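Local coordinates for protein O-methyltransferase, putative (Bacillus cereus, PDB 3DUW) that probably transfers methyl groups from S-adenosylmethionine to hydroxyl groups of acceptor substrates, and binds the product S-adenosylhomocysteine, at residues A[53-66]-A[131-143]. Residues are numbered along the deposited sequence; the frame is centred on the assembly and turned at random.
Sequences LVQIQGARNILEIG and YEPFDFIFIDADK. With SAH (S-adenosyl-L-homocysteine), chain C.
Strands 61-65 and 136-139 are parallel neighbours at the middle of the methyltransferase sheet, and Leu63 and Ile65 carry their pairing. Leu63 N donates to Phe136 O at 2.9 Å, and Leu63 O receives Phe138 N. Ile65 N then binds Phe138 O, and Ile65 O takes Asp140 N. Near the N-terminal ends of the two strands, Asp135 OD2 accepts from Arg60 N through its anti lone pair and more weakly from Asn61 N; OD1 forms a salt bridge with Arg158. Asn61 ND2 gives Pro133 O a straight bond of 3.0 Å (178° at the hydrogen), although it sits above that carbonyl plane. Leu63 CB lies over one face of the Phe134 ring, 3.7 Å from its centroid.

The order 3-2-1-4-5-7-6 is that of the Rossmann-like class I methyltransferase fold, with the cofactor at the C-terminal ends of the parallel strands. Gly66 O accepts from the amino group of S-adenosylhomocysteine there. Asp140 OD2 also faces that nitrogen, but the modelled distance is too short to trust in detail. Lys143 NZ bridges to Asp140 OD1 and also binds Ala141 O. Glu64 OE2 meets the edge of the Phe138 ring, 3.4 Å from CD2, and is hydrogen-bonded to Ser72, itself a cofactor ligand.

At the other end, helix 44-57 packs on the sheet through Phe136. CG of Phe136 is anti to its backbone N (chi1 -168°), which carries the ring beneath the helix. Val54 CG2 sits over its face, 3.8 Å from the centroid, while Leu53 CG reaches its edge. Gln57 NE2 bonds to Asp135 O at 2.7 Å. Leu53 also packs on Leu53 of the second subunit.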
ATOM      1  N   LEU A  53       5.019   4.632  -3.551  1.00  8.50           N
ATOM      2  CA  LEU A  53       5.026   5.014  -2.146  1.00  7.95           C
ATOM      3  C   LEU A  53       6.180   5.977  -1.879  1.00  8.35           C
ATOM      4  O   LEU A  53       6.046   6.918  -1.096  1.00  9.20           O
ATOM      5  CB  LEU A  53       5.145   3.780  -1.249  1.00  8.91           C
ATOM      6  CG  LEU A  53       4.773   4.020   0.219  1.00 10.27           C
ATOM      7  CD1 LEU A  53       3.351   4.568   0.319  1.00 11.89           C
ATOM      8  CD2 LEU A  53       4.909   2.715   0.995  1.00 11.95           C
ATOM      9  N   VAL A  54       7.315   5.740  -2.530  1.00  8.38           N
ATOM     10  CA  VAL A  54       8.468   6.620  -2.380  1.00  9.73           C
ATOM     11  C   VAL A  54       8.098   8.017  -2.885  1.00 10.96           C
ATOM     12  O   VAL A  54       8.435   9.022  -2.259  1.00 10.31           O
ATOM     13  CB  VAL A  54       9.681   6.079  -3.176  1.00  9.82           C
ATOM     14  CG1 VAL A  54      10.726   7.174  -3.365  1.00 10.83           C
ATOM     15  CG2 VAL A  54      10.292   4.897  -2.434  1.00  9.73           C
ATOM     16  N   GLN A  55       7.381   8.079  -4.003  1.00  9.48           N
ATOM     17  CA  GLN A  55       6.977   9.364  -4.567  1.00 10.38           C
ATOM     18  C   GLN A  55       5.957  10.058  -3.673  1.00 11.07           C
ATOM     19  O   GLN A  55       6.019  11.273  -3.481  1.00 12.47           O
ATOM     20  CB  GLN A  55       6.404   9.167  -5.974  1.00 11.22           C
ATOM     21  CG  GLN A  55       7.388   8.518  -6.937  1.00 14.23           C
ATOM     22  CD  GLN A  55       6.820   8.306  -8.324  1.00 16.06           C
ATOM     23  OE1 GLN A  55       5.714   7.791  -8.483  1.00 19.10           O
ATOM     24  NE2 GLN A  55       7.585   8.688  -9.339  1.00 18.30           N
ATOM     25  N   ILE A  56       5.029   9.288  -3.113  1.00 10.38           N
ATOM     26  CA  ILE A  56       4.004   9.847  -2.239  1.00 11.77           C
ATOM     27  C   ILE A  56       4.640  10.466  -1.004  1.00 12.39           C
ATOM     28  O   ILE A  56       4.257  11.554  -0.575  1.00 12.95           O
ATOM     29  CB  ILE A  56       2.987   8.767  -1.821  1.00 10.08           C
ATOM     30  CG1 ILE A  56       2.181   8.336  -3.045  1.00  9.98           C
ATOM     31  CG2 ILE A  56       2.064   9.300  -0.734  1.00 11.20           C
ATOM     32  CD1 ILE A  56       1.325   7.116  -2.823  1.00 10.02           C
ATOM     33  N   GLN A  57       5.619   9.778  -0.431  1.00 11.97           N
ATOM     34  CA  GLN A  57       6.296  10.310   0.740  1.00 14.76           C
ATOM     35  C   GLN A  57       7.273  11.412   0.360  1.00 14.62           C
ATOM     36  O   GLN A  57       7.585  12.278   1.175  1.00 16.62           O
ATOM     37  CB  GLN A  57       7.076   9.222   1.470  1.00 14.96           C
ATOM     38  CG  GLN A  57       7.999   9.814   2.524  1.00 17.52           C
ATOM     39  CD  GLN A  57       8.814   8.789   3.260  1.00 19.32           C
ATOM     40  OE1 GLN A  57       9.431   7.916   2.651  1.00 19.91           O
ATOM     41  NE2 GLN A  57       8.838   8.898   4.586  1.00 16.72           N
ATOM     42  N   GLY A  58       7.756  11.376  -0.878  1.00 14.36           N
ATOM     43  CA  GLY A  58       8.725  12.368  -1.305  1.00 13.48           C
ATOM     44  C   GLY A  58      10.045  12.042  -0.631  1.00 13.63           C
ATOM     45  O   GLY A  58      10.795  12.934  -0.232  1.00 15.26           O
ATOM     46  N   ALA A  59      10.322  10.747  -0.496  1.00 13.19           N
ATOM     47  CA  ALA A  59      11.547  10.281   0.143  1.00 12.74           C
ATOM     48  C   ALA A  59      12.773  10.776  -0.602  1.00 13.74           C
ATOM     49  O   ALA A  59      12.769  10.872  -1.828  1.00 13.86           O
ATOM     50  CB  ALA A  59      11.558   8.758   0.207  1.00 12.20           C
ATOM     51  N   ARG A  60      13.825  11.074   0.154  1.00 14.19           N
ATOM     52  CA  ARG A  60      15.066  11.565  -0.422  1.00 15.03           C
ATOM     53  C   ARG A  60      16.252  10.698  -0.014  1.00 13.67           C
ATOM     54  O   ARG A  60      17.310  10.758  -0.636  1.00 14.61           O
ATOM     55  CB  ARG A  60      15.299  13.015   0.016  1.00 17.10           C
ATOM     56  CG  ARG A  60      16.470  13.694  -0.665  1.00 19.79           C
ATOM     57  CD  ARG A  60      16.104  15.108  -1.097  1.00 20.39           C
ATOM     58  NE  ARG A  60      15.627  15.926   0.014  1.00 23.70           N
ATOM     59  CZ  ARG A  60      15.224  17.188  -0.110  1.00 22.49           C
ATOM     60  NH1 ARG A  60      15.238  17.778  -1.297  1.00 24.21           N
ATOM     61  NH2 ARG A  60      14.811  17.864   0.954  1.00 23.24           N
ATOM     62  N   ASN A  61      16.077   9.887   1.027  1.00 12.76           N
ATOM     63  CA  ASN A  61      17.159   9.026   1.503  1.00 12.30           C
ATOM     64  C   ASN A  61      16.601   7.648   1.852  1.00 12.17           C
ATOM     65  O   ASN A  61      16.020   7.445   2.917  1.00 14.61           O
ATOM     66  CB  ASN A  61      17.829   9.669   2.718  1.00 13.61           C
ATOM     67  CG  ASN A  61      19.162   9.037   3.050  1.00 14.93           C
ATOM     68  OD1 ASN A  61      19.902   8.626   2.160  1.00 17.75           O
ATOM     69  ND2 ASN A  61      19.486   8.978   4.337  1.00 17.63           N
ATOM     70  N   ILE A  62      16.803   6.705   0.940  1.00 10.86           N
ATOM     71  CA  ILE A  62      16.288   5.350   1.080  1.00 10.59           C
ATOM     72  C   ILE A  62      17.314   4.316   1.506  1.00  9.51           C
ATOM     73  O   ILE A  62      18.439   4.304   1.014  1.00 10.55           O
ATOM     74  CB  ILE A  62      15.674   4.871  -0.261  1.00  9.44           C
ATOM     75  CG1 ILE A  62      14.585   5.841  -0.720  1.00 10.77           C
ATOM     76  CG2 ILE A  62      15.120   3.462  -0.111  1.00 10.26           C
ATOM     77  CD1 ILE A  62      14.002   5.504  -2.082  1.00 10.40           C
ATOM     78  N   LEU A  63      16.905   3.438   2.417  1.00  8.64           N
ATOM     79  CA  LEU A  63      17.751   2.354   2.891  1.00  8.25           C
ATOM     80  C   LEU A  63      17.051   1.049   2.537  1.00  7.99           C
ATOM     81  O   LEU A  63      15.889   0.851   2.893  1.00  8.25           O
ATOM     82  CB  LEU A  63      17.947   2.423   4.410  1.00  8.55           C
ATOM     83  CG  LEU A  63      18.622   1.203   5.050  1.00  9.25           C
ATOM     84  CD1 LEU A  63      20.051   1.073   4.537  1.00 12.32           C
ATOM     85  CD2 LEU A  63      18.619   1.347   6.567  1.00 11.89           C
ATOM     86  N   GLU A  64      17.748   0.182   1.812  1.00  7.65           N
ATOM     87  CA  GLU A  64      17.201  -1.115   1.436  1.00  7.38           C
ATOM     88  C   GLU A  64      18.092  -2.207   2.000  1.00  7.65           C
ATOM     89  O   GLU A  64      19.320  -2.115   1.928  1.00  7.79           O
ATOM     90  CB  GLU A  64      17.133  -1.261  -0.085  1.00  6.54           C
ATOM     91  CG  GLU A  64      16.727  -2.652  -0.544  1.00  7.77           C
ATOM     92  CD  GLU A  64      16.618  -2.738  -2.043  1.00  8.35           C
ATOM     93  OE1 GLU A  64      17.664  -2.633  -2.722  1.00  7.69           O
ATOM     94  OE2 GLU A  64      15.485  -2.896  -2.546  1.00  7.49           O
ATOM     95  N   ILE A  65      17.476  -3.231   2.583  1.00  7.81           N
ATOM     96  CA  ILE A  65      18.218  -4.353   3.136  1.00  7.69           C
ATOM     97  C   ILE A  65      17.820  -5.576   2.311  1.00  7.32           C
ATOM     98  O   ILE A  65      16.692  -6.060   2.402  1.00  8.00           O
ATOM     99  CB  ILE A  65      17.876  -4.577   4.629  1.00  8.10           C
ATOM    100  CG1 ILE A  65      18.037  -3.260   5.402  1.00  9.27           C
ATOM    101  CG2 ILE A  65      18.792  -5.643   5.211  1.00  9.26           C
ATOM    102  CD1 ILE A  65      17.698  -3.356   6.886  1.00 10.89           C
ATOM    103  N   GLY A  66      18.755  -6.051   1.489  1.00  7.92           N
ATOM    104  CA  GLY A  66      18.505  -7.194   0.622  1.00  7.60           C
ATOM    105  C   GLY A  66      18.397  -6.701  -0.817  1.00  7.14           C
ATOM    106  O   GLY A  66      17.311  -6.341  -1.272  1.00  8.27           O
ATOM    107  N   TYR A 131      25.813   9.331   7.809  1.00 20.10           N
ATOM    108  CA  TYR A 131      24.641   9.252   6.946  1.00 18.39           C
ATOM    109  C   TYR A 131      23.478   9.995   7.581  1.00 17.86           C
ATOM    110  O   TYR A 131      23.291   9.953   8.799  1.00 18.51           O
ATOM    111  CB  TYR A 131      24.230   7.793   6.713  1.00 17.33           C
ATOM    112  CG  TYR A 131      25.039   7.085   5.655  1.00 17.10           C
ATOM    113  CD1 TYR A 131      24.680   7.157   4.307  1.00 17.22           C
ATOM    114  CD2 TYR A 131      26.177   6.360   5.995  1.00 17.65           C
ATOM    115  CE1 TYR A 131      25.440   6.523   3.327  1.00 16.95           C
ATOM    116  CE2 TYR A 131      26.942   5.726   5.027  1.00 16.78           C
ATOM    117  CZ  TYR A 131      26.570   5.812   3.696  1.00 17.41           C
ATOM    118  OH  TYR A 131      27.343   5.192   2.745  1.00 19.05           O
ATOM    119  N   GLU A 132      22.703  10.684   6.756  1.00 18.10           N
ATOM    120  CA  GLU A 132      21.541  11.401   7.248  1.00 17.80           C
ATOM    121  C   GLU A 132      20.482  10.347   7.545  1.00 17.21           C
ATOM    122  O   GLU A 132      20.578   9.213   7.069  1.00 17.06           O
ATOM    123  CB  GLU A 132      21.025  12.370   6.183  1.00 19.39           C
ATOM    124  CG  GLU A 132      22.062  13.368   5.709  1.00 20.70           C
ATOM    125  CD  GLU A 132      22.675  14.147   6.852  1.00 22.09           C
ATOM    126  OE1 GLU A 132      21.925  14.858   7.556  1.00 24.59           O
ATOM    127  OE2 GLU A 132      23.904  14.046   7.055  1.00 24.09           O
ATOM    128  N   PRO A 133      19.470  10.693   8.353  1.00 16.75           N
ATOM    129  CA  PRO A 133      18.429   9.707   8.654  1.00 16.35           C
ATOM    130  C   PRO A 133      17.749   9.262   7.363  1.00 15.59           C
ATOM    131  O   PRO A 133      17.646  10.037   6.413  1.00 16.75           O
ATOM    132  CB  PRO A 133      17.478  10.479   9.561  1.00 16.53           C
ATOM    133  CG  PRO A 133      18.397  11.423  10.278  1.00 17.14           C
ATOM    134  CD  PRO A 133      19.291  11.913   9.161  1.00 16.72           C
ATOM    135  N   PHE A 134      17.301   8.014   7.331  1.00 13.70           N
ATOM    136  CA  PHE A 134      16.619   7.480   6.159  1.00 12.39           C
ATOM    137  C   PHE A 134      15.119   7.723   6.283  1.00 11.43           C
ATOM    138  O   PHE A 134      14.525   7.458   7.333  1.00 12.30           O
ATOM    139  CB  PHE A 134      16.916   5.989   6.028  1.00 12.31           C
ATOM    140  CG  PHE A 134      18.355   5.692   5.725  1.00 12.76           C
ATOM    141  CD1 PHE A 134      18.869   5.917   4.452  1.00 13.63           C
ATOM    142  CD2 PHE A 134      19.208   5.223   6.719  1.00 13.15           C
ATOM    143  CE1 PHE A 134      20.215   5.682   4.172  1.00 13.75           C
ATOM    144  CE2 PHE A 134      20.555   4.984   6.452  1.00 15.40           C
ATOM    145  CZ  PHE A 134      21.059   5.215   5.176  1.00 15.35           C
ATOM    146  N   ASP A 135      14.517   8.236   5.211  1.00 12.02           N
ATOM    147  CA  ASP A 135      13.089   8.541   5.192  1.00 12.65           C
ATOM    148  C   ASP A 135      12.226   7.359   4.759  1.00 11.34           C
ATOM    149  O   ASP A 135      11.022   7.356   4.998  1.00 11.24           O
ATOM    150  CB  ASP A 135      12.789   9.705   4.237  1.00 16.72           C
ATOM    151  CG  ASP A 135      13.854  10.780   4.255  1.00 19.81           C
ATOM    152  OD1 ASP A 135      14.180  11.282   5.349  1.00 22.12           O
ATOM    153  OD2 ASP A 135      14.357  11.129   3.165  1.00 21.14           O
ATOM    154  N   PHE A 136      12.839   6.371   4.116  1.00  9.66           N
ATOM    155  CA  PHE A 136      12.110   5.205   3.622  1.00  9.47           C
ATOM    156  C   PHE A 136      13.041   4.003   3.750  1.00  8.86           C
ATOM    157  O   PHE A 136      14.170   4.032   3.264  1.00  8.70           O
ATOM    158  CB  PHE A 136      11.722   5.452   2.160  1.00  9.49           C
ATOM    159  CG  PHE A 136      10.740   4.464   1.603  1.00  9.09           C
ATOM    160  CD1 PHE A 136      11.138   3.175   1.261  1.00  9.18           C
ATOM    161  CD2 PHE A 136       9.417   4.832   1.393  1.00  8.63           C
ATOM    162  CE1 PHE A 136      10.230   2.268   0.714  1.00  9.94           C
ATOM    163  CE2 PHE A 136       8.504   3.932   0.848  1.00  9.99           C
ATOM    164  CZ  PHE A 136       8.913   2.648   0.508  1.00 10.74           C
ATOM    165  N   ILE A 137      12.566   2.947   4.404  1.00  8.65           N
ATOM    166  CA  ILE A 137      13.377   1.754   4.622  1.00  8.27           C
ATOM    167  C   ILE A 137      12.641   0.495   4.167  1.00  7.90           C
ATOM    168  O   ILE A 137      11.515   0.228   4.602  1.00  7.95           O
ATOM    169  CB  ILE A 137      13.750   1.635   6.118  1.00  8.35           C
ATOM    170  CG1 ILE A 137      14.436   2.930   6.575  1.00  9.86           C
ATOM    171  CG2 ILE A 137      14.655   0.436   6.348  1.00  9.47           C
ATOM    172  CD1 ILE A 137      14.717   2.996   8.056  1.00 11.77           C
ATOM    173  N   PHE A 138      13.282  -0.270   3.287  1.00  6.85           N
ATOM    174  CA  PHE A 138      12.704  -1.499   2.752  1.00  6.93           C
ATOM    175  C   PHE A 138      13.496  -2.682   3.289  1.00  6.46           C
ATOM    176  O   PHE A 138      14.680  -2.834   2.985  1.00  7.54           O
ATOM    177  CB  PHE A 138      12.749  -1.471   1.216  1.00  6.89           C
ATOM    178  CG  PHE A 138      12.123  -2.675   0.555  1.00  6.45           C
ATOM    179  CD1 PHE A 138      10.901  -3.175   0.994  1.00  6.59           C
ATOM    180  CD2 PHE A 138      12.743  -3.289  -0.529  1.00  7.14           C
ATOM    181  CE1 PHE A 138      10.306  -4.273   0.360  1.00  6.65           C
ATOM    182  CE2 PHE A 138      12.156  -4.381  -1.167  1.00  6.45           C
ATOM    183  CZ  PHE A 138      10.935  -4.874  -0.720  1.00  6.96           C
ATOM    184  N   ILE A 139      12.844  -3.498   4.110  1.00  7.00           N
ATOM    185  CA  ILE A 139      13.477  -4.668   4.707  1.00  7.15           C
ATOM    186  C   ILE A 139      13.083  -5.885   3.883  1.00  7.78           C
ATOM    187  O   ILE A 139      11.933  -6.333   3.924  1.00  6.86           O
ATOM    188  CB  ILE A 139      13.033  -4.837   6.171  1.00  7.83           C
ATOM    189  CG1 ILE A 139      13.320  -3.545   6.942  1.00  8.04           C
ATOM    190  CG2 ILE A 139      13.767  -6.006   6.803  1.00  7.59           C
ATOM    191  CD1 ILE A 139      12.867  -3.562   8.390  1.00  8.86           C
ATOM    192  N   ASP A 140      14.047  -6.421   3.140  1.00  7.36           N
ATOM    193  CA  ASP A 140      13.784  -7.547   2.253  1.00  6.84           C
ATOM    194  C   ASP A 140      14.998  -8.458   2.078  1.00  6.75           C
ATOM    195  O   ASP A 140      15.379  -8.788   0.954  1.00  6.97           O
ATOM    196  CB  ASP A 140      13.335  -6.997   0.894  1.00  7.21           C
ATOM    197  CG  ASP A 140      12.739  -8.054  -0.007  1.00  7.24           C
ATOM    198  OD1 ASP A 140      12.143  -9.019   0.508  1.00  7.60           O
ATOM    199  OD2 ASP A 140      12.846  -7.903  -1.242  1.00  7.42           O
ATOM    200  N   ALA A 141      15.591  -8.874   3.193  1.00  7.95           N
ATOM    201  CA  ALA A 141      16.758  -9.746   3.152  1.00  7.54           C
ATOM    202  C   ALA A 141      16.435 -11.085   3.813  1.00  7.83           C
ATOM    203  O   ALA A 141      15.469 -11.749   3.435  1.00  9.72           O
ATOM    204  CB  ALA A 141      17.933  -9.064   3.853  1.00  8.32           C
ATOM    205  N   ASP A 142      17.257 -11.494   4.779  1.00  8.44           N
ATOM    206  CA  ASP A 142      17.015 -12.742   5.494  1.00  8.36           C
ATOM    207  C   ASP A 142      16.029 -12.396   6.601  1.00  8.36           C
ATOM    208  O   ASP A 142      16.360 -11.694   7.551  1.00  8.59           O
ATOM    209  CB  ASP A 142      18.327 -13.316   6.053  1.00  9.88           C
ATOM    210  CG  ASP A 142      19.129 -12.308   6.854  1.00 10.20           C
ATOM    211  OD1 ASP A 142      19.221 -11.129   6.446  1.00 11.02           O
ATOM    212  OD2 ASP A 142      19.698 -12.710   7.894  1.00 12.73           O
ATOM    213  N   LYS A 143      14.802 -12.880   6.450  1.00  9.54           N
ATOM    214  CA  LYS A 143      13.747 -12.566   7.396  1.00 10.56           C
ATOM    215  C   LYS A 143      13.991 -13.031   8.827  1.00 10.26           C
ATOM    216  O   LYS A 143      13.381 -12.505   9.759  1.00 10.62           O
ATOM    217  CB  LYS A 143      12.407 -13.084   6.861  1.00 10.66           C
ATOM    218  CG  LYS A 143      12.124 -12.669   5.405  1.00 16.89           C
ATOM    219  CD  LYS A 143      12.381 -11.181   5.167  1.00 16.56           C
ATOM    220  CE  LYS A 143      11.956 -10.713   3.765  1.00 12.62           C
ATOM    221  NZ  LYS A 143      12.763 -11.236   2.618  1.00 14.13           N
TER
HETATM  222  N   SAH C 224      14.489  -6.938  -2.563  1.00 11.93           N
HETATM  223  CA  SAH C 224      15.199  -7.557  -3.742  1.00 10.12           C
HETATM  224  CB  SAH C 224      15.457  -9.006  -3.499  1.00  9.75           C
HETATM  225  CG  SAH C 224      16.322  -9.381  -2.318  1.00  8.77           C
HETATM  226  SD  SAH C 224      16.226 -11.205  -2.063  1.00  8.66           S
HETATM  227  C   SAH C 224      14.255  -7.433  -4.985  1.00  9.76           C
HETATM  228  O   SAH C 224      13.126  -6.960  -4.826  1.00  9.82           O
HETATM  229  OXT SAH C 224      14.726  -7.835  -6.108  1.00 12.97           O
HETATM  230  C5' SAH C 224      16.989 -11.314  -0.496  1.00  9.29           C
HETATM  231  C4' SAH C 224      18.532 -10.880  -0.559  1.00  8.72           C
HETATM  232  O4' SAH C 224      18.919 -11.029   0.806  1.00  9.36           O
HETATM  233  C3' SAH C 224      19.473 -11.812  -1.308  1.00  8.29           C
HETATM  234  O3' SAH C 224      20.160 -11.142  -2.368  1.00  8.39           O
HETATM  235  C2' SAH C 224      20.420 -12.344  -0.159  1.00  9.79           C
HETATM  236  O2' SAH C 224      21.724 -12.664  -0.618  1.00  8.87           O
HETATM  237  C1' SAH C 224      20.368 -11.205   0.839  1.00  8.67           C
HETATM  238  N9  SAH C 224      20.748 -11.474   2.098  1.00  9.34           N
HETATM  239  C8  SAH C 224      20.582 -12.579   2.916  1.00 10.28           C
HETATM  240  N7  SAH C 224      21.098 -12.471   4.099  1.00  9.37           N
HETATM  241  C5  SAH C 224      21.676 -11.177   4.112  1.00 10.11           C
HETATM  242  C6  SAH C 224      22.395 -10.470   5.144  1.00  9.79           C
HETATM  243  N6  SAH C 224      22.650 -10.977   6.358  1.00 12.54           N
HETATM  244  N1  SAH C 224      22.814  -9.211   4.799  1.00 11.81           N
HETATM  245  C2  SAH C 224      22.578  -8.653   3.575  1.00 10.36           C
HETATM  246  N3  SAH C 224      21.896  -9.297   2.563  1.00 11.06           N
HETATM  247  C4  SAH C 224      21.476 -10.552   2.901  1.00  8.92           C